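Side-chain contacts in aromatic amino acid beta-eliminating lyase/threonine aldolase (Exiguobacterium sibiricum, PDB 3LWS), which is a member of the beta-eliminating lyase family with the fold of the pyridoxal-phosphate-dependent aminotransferase clan: residues Ala269-Ala274 / Ala347-Leu352; Leu292-Asp295 / Asp300-Pro303; Val317-Asp322 / Cys327-Ser332. One frame throughout, in Å; residues are numbered along the deposited sequence.

Interaction 1 of 3, residues Ala269-Ala274 / Ala347-Leu352; sequences AEQFNA and AGFARL
Leu352 N donates to Gly348 O at 2.7 Å, a backbone bond that closes the turn from which Phe349 and Leu352 reach across to helix 258-273. Between the two helices the contact itself is aromatic and apolar. Phe349 lies between them, one ring face against Gln271 and an edge turned to Phe272. The aliphatic part of Gln271 lies over that face: CG stands above the Phe349 ring in a CH-pi contact, 4.3 Å from the centroid, while CB lies 3.6 Å from Phe349 CE1. A bend at chi2 then folds the amide back above the same ring, bringing OE1 to 3.9 Å from Phe349 CG, near the rim. The amide stands steeply on the ring, the two planes 74° apart, rather than lying flat upon it.

Both helices belong to the layer that covers one side of the small antiparallel sheet of this fold, and their short segments run nearly parallel, the axes inclined by 22° and 11.7 Å apart. That wide spacing is bridged by the large side chains. Phe349 directs its edge at the face of Phe272 in an edge-to-face pair, the centroids 5.7 Å apart and the planes at 62°; the leading atom, CE1, sits over the rim of the Phe272 ring. Leu352, one turn further along, brings CD2 to 3.9 Å from Phe272 CE1. Gln271 is on the exposed side of the interface, whereas Phe272 continues inward onto Phe290 and Leu292 of the sheet, and Phe349 makes a second edge-to-face pair with Phe316.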
loop_
_atom_site.group_PDB
_atom_site.type_symbol
_atom_site.label_atom_id
_atom_site.label_comp_id
_atom_site.label_asym_id
_atom_site.label_seq_id
_atom_site.Cartn_x
_atom_site.Cartn_y
_atom_site.Cartn_z
ATOM N N ALA A 269 19.715 -8.410 28.391
ATOM C CA ALA A 269 19.604 -9.867 28.498
ATOM C C ALA A 269 20.313 -10.409 29.756
ATOM O O ALA A 269 19.855 -11.366 30.425
ATOM C CB ALA A 269 20.204 -10.519 27.254
ATOM N N GLU A 270 21.453 -9.800 30.045
ATOM C CA GLU A 270 22.277 -10.174 31.172
ATOM C C GLU A 270 21.497 -9.906 32.462
ATOM O O GLU A 270 21.463 -10.752 33.346
ATOM C CB GLU A 270 23.579 -9.367 31.104
ATOM C CG GLU A 270 24.809 -10.121 31.508
ATOM C CD GLU A 270 26.115 -9.486 30.988
ATOM O OE1 GLU A 270 26.070 -8.415 30.316
ATOM O OE2 GLU A 270 27.180 -10.088 31.275
ATOM N N GLN A 271 20.830 -8.750 32.531
ATOM C CA GLN A 271 19.981 -8.404 33.669
ATOM C C GLN A 271 18.823 -9.392 33.853
ATOM O O GLN A 271 18.503 -9.777 34.970
ATOM C CB GLN A 271 19.400 -6.985 33.507
ATOM C CG GLN A 271 20.419 -5.828 33.548
ATOM C CD GLN A 271 20.974 -5.551 34.951
ATOM O OE1 GLN A 271 20.228 -5.362 35.931
ATOM N NE2 GLN A 271 22.290 -5.500 35.042
ATOM N N PHE A 272 18.205 -9.798 32.740
ATOM C CA PHE A 272 17.024 -10.677 32.764
ATOM C C PHE A 272 17.389 -12.091 33.144
ATOM O O PHE A 272 16.687 -12.740 33.935
ATOM C CB PHE A 272 16.299 -10.679 31.391
ATOM C CG PHE A 272 15.469 -9.441 31.116
ATOM C CD1 PHE A 272 14.436 -9.071 31.960
ATOM C CD2 PHE A 272 15.711 -8.650 29.968
ATOM C CE1 PHE A 272 13.662 -7.918 31.705
ATOM C CE2 PHE A 272 14.933 -7.536 29.694
ATOM C CZ PHE A 272 13.899 -7.165 30.572
ATOM N N ASN A 273 18.502 -12.571 32.595
ATOM C CA ASN A 273 18.943 -13.920 32.855
ATOM C C ASN A 273 19.359 -14.116 34.310
ATOM O O ASN A 273 19.268 -15.228 34.821
ATOM C CB ASN A 273 20.067 -14.331 31.920
ATOM C CG ASN A 273 19.574 -14.646 30.509
ATOM O OD1 ASN A 273 18.733 -15.507 30.304
ATOM N ND2 ASN A 273 20.137 -13.961 29.536
ATOM N N ALA A 274 19.792 -13.042 34.963
ATOM C CA ALA A 274 20.090 -13.068 36.414
ATOM C C ALA A 274 18.879 -13.308 37.286
ATOM O O ALA A 274 19.032 -13.718 38.429
ATOM C CB ALA A 274 20.748 -11.762 36.851
ATOM N N ALA A 347 16.482 1.822 39.340
ATOM C CA ALA A 347 15.230 1.728 40.160
ATOM C C ALA A 347 14.176 0.728 39.590
ATOM O O ALA A 347 13.526 -0.043 40.334
ATOM C CB ALA A 347 14.617 3.139 40.332
ATOM N N GLY A 348 14.009 0.720 38.271
ATOM C CA GLY A 348 13.108 -0.256 37.625
ATOM C C GLY A 348 13.554 -1.668 37.906
ATOM O O GLY A 348 12.800 -2.495 38.431
ATOM N N PHE A 349 14.825 -1.926 37.611
ATOM C CA PHE A 349 15.376 -3.247 37.736
ATOM C C PHE A 349 15.416 -3.755 39.171
ATOM O O PHE A 349 15.288 -4.960 39.392
ATOM C CB PHE A 349 16.749 -3.355 37.043
ATOM C CG PHE A 349 16.650 -3.754 35.584
ATOM C CD1 PHE A 349 16.288 -5.043 35.247
ATOM C CD2 PHE A 349 16.885 -2.838 34.566
ATOM C CE1 PHE A 349 16.176 -5.441 33.930
ATOM C CE2 PHE A 349 16.762 -3.229 33.238
ATOM C CZ PHE A 349 16.408 -4.523 32.925
ATOM N N ALA A 350 15.592 -2.875 40.156
ATOM C CA ALA A 350 15.508 -3.321 41.565
ATOM C C ALA A 350 14.060 -3.738 41.887
ATOM O O ALA A 350 13.810 -4.782 42.520
ATOM C CB ALA A 350 15.988 -2.216 42.523
ATOM N N ARG A 351 13.111 -2.929 41.416
ATOM C CA ARG A 351 11.703 -3.253 41.604
ATOM C C ARG A 351 11.297 -4.536 40.888
ATOM O O ARG A 351 10.515 -5.330 41.435
ATOM C CB ARG A 351 10.799 -2.110 41.169
ATOM C CG ARG A 351 9.312 -2.348 41.533
ATOM C CD ARG A 351 9.058 -2.518 43.064
ATOM N NE ARG A 351 7.700 -3.017 43.320
ATOM C CZ ARG A 351 7.348 -4.305 43.381
ATOM N NH1 ARG A 351 8.243 -5.285 43.238
ATOM N NH2 ARG A 351 6.076 -4.622 43.597
ATOM N N LEU A 352 11.826 -4.737 39.686
ATOM C CA LEU A 352 11.621 -5.970 38.947
ATOM C C LEU A 352 12.291 -7.120 39.696
ATOM O O LEU A 352 11.699 -8.183 39.848
ATOM C CB LEU A 352 12.132 -5.846 37.501
ATOM C CG LEU A 352 12.001 -7.112 36.639
ATOM C CD1 LEU A 352 10.518 -7.495 36.441
ATOM C CD2 LEU A 352 12.728 -6.932 35.316
#

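Interaction 2 of 3, residues Leu292-Asp295 / Asp300-Pro303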
loop_
_atom_site.group_PDB
_atom_site.type_symbol
_atom_site.label_atom_id
_atom_site.label_comp_id
_atom_site.label_asym_id
_atom_site.label_seq_id
_atom_site.Cartn_x
_atom_site.Cartn_y
_atom_site.Cartn_z
ATOM N N LEU A 292 12.101 -13.085 25.685
ATOM C CA LEU A 292 12.166 -13.083 27.132
ATOM C C LEU A 292 11.098 -14.056 27.627
ATOM O O LEU A 292 9.909 -13.768 27.502
ATOM C CB LEU A 292 11.888 -11.675 27.654
ATOM C CG LEU A 292 11.882 -11.482 29.168
ATOM C CD1 LEU A 292 13.250 -11.845 29.751
ATOM C CD2 LEU A 292 11.501 -10.035 29.483
ATOM N N HIS A 293 11.559 -15.167 28.185
ATOM C CA HIS A 293 10.776 -16.269 28.759
ATOM C C HIS A 293 10.702 -16.240 30.305
ATOM O O HIS A 293 11.749 -16.152 30.978
ATOM C CB HIS A 293 11.521 -17.559 28.442
ATOM C CG HIS A 293 11.527 -17.925 26.997
ATOM N ND1 HIS A 293 11.415 -19.224 26.565
ATOM C CD2 HIS A 293 11.633 -17.169 25.884
ATOM C CE1 HIS A 293 11.453 -19.251 25.244
ATOM N NE2 HIS A 293 11.566 -18.013 24.809
ATOM N N PHE A 294 9.491 -16.376 30.844
ATOM C CA PHE A 294 9.208 -16.479 32.256
ATOM C C PHE A 294 8.594 -17.864 32.529
ATOM O O PHE A 294 7.616 -18.251 31.875
ATOM C CB PHE A 294 8.174 -15.417 32.686
ATOM C CG PHE A 294 8.582 -13.997 32.389
ATOM C CD1 PHE A 294 8.293 -13.402 31.163
ATOM C CD2 PHE A 294 9.252 -13.249 33.337
ATOM C CE1 PHE A 294 8.685 -12.092 30.896
ATOM C CE2 PHE A 294 9.628 -11.943 33.071
ATOM C CZ PHE A 294 9.349 -11.369 31.863
ATOM N N ASP A 295 9.124 -18.578 33.513
ATOM C CA ASP A 295 8.501 -19.810 33.983
ATOM C C ASP A 295 7.135 -19.418 34.576
ATOM O O ASP A 295 7.006 -18.393 35.244
ATOM C CB ASP A 295 9.382 -20.542 35.017
ATOM C CG ASP A 295 10.564 -21.350 34.369
ATOM O OD1 ASP A 295 10.621 -21.561 33.132
ATOM O OD2 ASP A 295 11.440 -21.815 35.131
ATOM N N ASP A 300 -0.118 -16.150 36.062
ATOM C CA ASP A 300 0.872 -16.073 37.144
ATOM C C ASP A 300 1.796 -14.864 37.088
ATOM O O ASP A 300 2.106 -14.275 38.115
ATOM C CB ASP A 300 1.793 -17.288 37.117
ATOM C CG ASP A 300 1.034 -18.604 37.100
ATOM O OD1 ASP A 300 0.226 -18.795 38.010
ATOM O OD2 ASP A 300 1.253 -19.437 36.191
ATOM N N ILE A 301 2.267 -14.535 35.893
ATOM C CA ILE A 301 3.335 -13.538 35.692
ATOM C C ILE A 301 2.800 -12.144 35.409
ATOM O O ILE A 301 3.346 -11.161 35.908
ATOM C CB ILE A 301 4.277 -13.966 34.528
ATOM C CG1 ILE A 301 4.855 -15.346 34.799
ATOM C CG2 ILE A 301 5.391 -12.935 34.286
ATOM C CD1 ILE A 301 5.422 -15.585 36.192
ATOM N N SER A 302 1.741 -12.033 34.611
ATOM C CA SER A 302 1.187 -10.699 34.327
ATOM C C SER A 302 1.021 -9.801 35.590
ATOM O O SER A 302 1.454 -8.643 35.578
ATOM C CB SER A 302 -0.125 -10.809 33.540
ATOM O OG SER A 302 -0.864 -9.608 33.584
ATOM N N PRO A 303 0.399 -10.315 36.672
ATOM C CA PRO A 303 0.208 -9.454 37.859
ATOM C C PRO A 303 1.499 -8.898 38.431
ATOM O O PRO A 303 1.513 -7.755 38.890
ATOM C CB PRO A 303 -0.445 -10.383 38.883
ATOM C CG PRO A 303 -1.092 -11.429 38.098
ATOM C CD PRO A 303 -0.205 -11.643 36.879
#
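Ile301 faces Phe294 with the flat of the aromatic ring turned to its branched carbon chain, and the two side chains meet at a slant. The methyl CG2 stands over one ring face in a CH-pi contact, 4.2 Å from the centroid of Phe294 and 24° off the ring normal. It is displaced toward the rim on the side of the CB attachment, so that its closest ring atom is Phe294 CG, at 3.9 Å. The other branch takes a different course. Ile301 CG1 passes beside Phe294 CB, also at 3.9 Å, and CD1 continues past the ring to the main chain, where it ends 3.4 Å from Asp295 O. Ile301 thus spans two residues of the strand, one methyl on the aromatic face and the other against a carbonyl oxygen. Its first torsion sets this up: with CG1 beside the backbone N (chi1 -56°), CG2 is left anti to that nitrogen and directed at the ring.

The segments are the last residues of strand 289-295 and the opening part of helix 298-312, joined by a very short turn, so the helix packs on the sheet of the smaller domain directly after the chain leaves it. Near the helix start Asp300 OD2 accepts a hydrogen bond from Gln297 N in that turn. Further on the helix is kinked at Pro303, whose nitrogen has no bond to the preceding turn.

Asp295 contributes its carbonyl alone to Ile301, since its CB points off in another direction and the carboxylate is exposed. Phe294 and Ile301 are both buried, and each also packs on Cys327 of the adjoining strand and on Phe356 near the C-terminus.

Interaction 3 of 3, residues Val317-Asp322 / Cys327-Ser332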
loop_
_atom_site.group_PDB
_atom_site.type_symbol
_atom_site.label_atom_id
_atom_site.label_comp_id
_atom_site.label_asym_id
_atom_site.label_seq_id
_atom_site.Cartn_x
_atom_site.Cartn_y
_atom_site.Cartn_z
ATOM N N VAL A 317 7.739 -5.135 29.654
ATOM C CA VAL A 317 6.977 -6.190 28.965
ATOM C C VAL A 317 5.599 -5.636 28.631
ATOM O O VAL A 317 4.856 -5.243 29.530
ATOM C CB VAL A 317 6.818 -7.418 29.880
ATOM C CG1 VAL A 317 5.936 -8.557 29.236
ATOM C CG2 VAL A 317 8.180 -7.955 30.267
ATOM N N GLY A 318 5.276 -5.582 27.352
ATOM C CA GLY A 318 3.986 -5.062 26.898
ATOM C C GLY A 318 2.883 -6.074 26.656
ATOM O O GLY A 318 1.717 -5.698 26.570
ATOM N N TYR A 319 3.248 -7.348 26.567
ATOM C CA TYR A 319 2.300 -8.426 26.324
ATOM C C TYR A 319 3.038 -9.740 26.616
ATOM O O TYR A 319 4.249 -9.786 26.482
ATOM C CB TYR A 319 1.853 -8.389 24.861
ATOM C CG TYR A 319 2.968 -8.806 23.942
ATOM C CD1 TYR A 319 3.894 -7.887 23.472
ATOM C CD2 TYR A 319 3.141 -10.167 23.588
ATOM C CE1 TYR A 319 4.961 -8.299 22.619
ATOM C CE2 TYR A 319 4.196 -10.585 22.767
ATOM C CZ TYR A 319 5.107 -9.640 22.288
ATOM O OH TYR A 319 6.164 -10.060 21.488
ATOM N N LEU A 320 2.307 -10.795 26.972
ATOM C CA LEU A 320 2.837 -12.162 27.074
ATOM C C LEU A 320 2.130 -13.147 26.118
ATOM O O LEU A 320 0.982 -12.935 25.758
ATOM C CB LEU A 320 2.703 -12.659 28.506
ATOM C CG LEU A 320 3.570 -11.942 29.555
ATOM C CD1 LEU A 320 2.921 -12.177 30.963
ATOM C CD2 LEU A 320 5.018 -12.415 29.493
ATOM N N VAL A 321 2.833 -14.201 25.704
ATOM C CA VAL A 321 2.268 -15.265 24.869
ATOM C C VAL A 321 2.512 -16.541 25.634
ATOM O O VAL A 321 3.671 -16.884 25.853
ATOM C CB VAL A 321 2.918 -15.326 23.451
ATOM C CG1 VAL A 321 2.398 -16.546 22.647
ATOM C CG2 VAL A 321 2.645 -14.031 22.679
ATOM N N ASP A 322 1.432 -17.217 26.066
ATOM C CA ASP A 322 1.563 -18.437 26.835
ATOM C C ASP A 322 2.070 -19.567 25.957
ATOM O O ASP A 322 1.660 -19.717 24.808
ATOM C CB ASP A 322 0.240 -18.855 27.528
ATOM C CG ASP A 322 0.068 -18.235 28.877
ATOM O OD1 ASP A 322 1.102 -17.887 29.487
ATOM O OD2 ASP A 322 -1.087 -18.134 29.350
ATOM N N CYS A 327 5.793 -18.396 29.593
ATOM C CA CYS A 327 5.203 -17.382 28.721
ATOM C C CYS A 327 6.304 -16.476 28.229
ATOM O O CYS A 327 7.353 -16.339 28.871
ATOM C CB CYS A 327 4.126 -16.561 29.446
ATOM S SG CYS A 327 4.612 -15.924 31.031
ATOM N N SER A 328 6.062 -15.840 27.101
ATOM C CA SER A 328 7.139 -15.233 26.324
ATOM C C SER A 328 6.748 -13.883 25.788
ATOM O O SER A 328 5.576 -13.623 25.533
ATOM C CB SER A 328 7.461 -16.135 25.131
ATOM O OG SER A 328 8.536 -15.632 24.375
ATOM N N THR A 329 7.742 -13.005 25.657
ATOM C CA THR A 329 7.558 -11.748 24.964
ATOM C C THR A 329 8.820 -11.442 24.171
ATOM O O THR A 329 9.903 -11.992 24.442
ATOM C CB THR A 329 7.249 -10.600 25.910
ATOM O OG1 THR A 329 6.651 -9.529 25.160
ATOM C CG2 THR A 329 8.530 -10.093 26.627
ATOM N N GLU A 330 8.679 -10.579 23.185
ATOM C CA GLU A 330 9.806 -10.235 22.313
ATOM C C GLU A 330 10.320 -8.808 22.646
ATOM O O GLU A 330 9.553 -7.876 22.741
ATOM C CB GLU A 330 9.382 -10.335 20.860
ATOM C CG GLU A 330 10.459 -9.988 19.846
ATOM C CD GLU A 330 10.002 -10.236 18.421
ATOM O OE1 GLU A 330 9.924 -11.412 17.998
ATOM O OE2 GLU A 330 9.711 -9.245 17.731
ATOM N N ILE A 331 11.618 -8.676 22.837
ATOM C CA ILE A 331 12.251 -7.372 23.108
ATOM C C ILE A 331 13.066 -7.005 21.882
ATOM O O ILE A 331 13.904 -7.792 21.466
ATOM C CB ILE A 331 13.244 -7.482 24.297
ATOM C CG1 ILE A 331 12.554 -7.964 25.583
ATOM C CG2 ILE A 331 13.992 -6.155 24.491
ATOM C CD1 ILE A 331 11.346 -7.174 26.031
ATOM N N SER A 332 12.838 -5.833 21.306
ATOM C CA SER A 332 13.723 -5.303 20.249
ATOM C C SER A 332 14.207 -3.909 20.695
ATOM O O SER A 332 13.395 -3.018 20.896
ATOM C CB SER A 332 12.971 -5.194 18.931
ATOM O OG SER A 332 12.590 -6.492 18.436
HETATM O O HOH W 1 7.309 -6.710 25.123
#
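Buried Thr329 is gripped against the ring of Tyr319, a residue that is itself exposed. Thr329 OG1 donates to Tyr319 O at 2.8 Å and at the same time lies over one face of the Tyr319 ring, displaced toward the rim at the hydroxyl end, 3.3 Å from CZ. The ring takes this place because its CG sits between the backbone N and the carbonyl carbon (chi1 70°), which folds the side chain back over the neighbouring strand. At its far end Tyr319 OH accepts a bent bond from Glu330 N, 3.1 Å long with 140° at the hydrogen. A water adds a further grip on Thr329 OG1, donating to it at 2.9 Å while accepting from Gly318 N.

Next to this cluster the strands pair in ordinary antiparallel fashion. Val321 and Ser328 are a hydrogen-bonded pair, with Val321 N to Ser328 O at 2.8 Å and Ser328 N to Val321 O at 2.9 Å; Asp322 and Cys327 follow as a non-hydrogen-bonded pair. The inner side is apolar: Val317 CG1 stands 4.0 Å from Thr329 CG2, and Leu320 CD2 touches Cys327 SG at 3.9 Å. Val321 and Asp322, by contrast, lie at the solvent end, where Asp322 OD1 accepts a hydrogen bond from Ala298 N.

The segments build a beta hairpin at the edge of the four-stranded sheet. Strand 326-332 pairs on its other flank with strand 289-295, Val317 and Leu320 rest on Leu5 of helix 4-10, and Glu330 reaches out to a salt bridge with Arg146.

All three contacts belong to the smaller, C-terminal part of the chain. Interactions 2 and 3 are the closest, their centres about 9 Å apart, because strands 289-295 and 326-332 are neighbours: Leu292 N approaches Thr329 O at 2.8 Å and Phe294 N approaches Cys327 O at 2.9 Å, both probable hydrogen bonds. Interaction 1, with its centre about 14 Å from that of interaction 2, joins it through Phe272 CG and Leu292 CD1, 3.5 Å apart, but has no direct touch with interaction 3. The cofactor-bearing lysine, Lys206, is in none of these segments; it follows strand 199-203 of the separate seven-stranded sheet. Interaction 3 is nearest, its centre about 16 Å from the chain's centre.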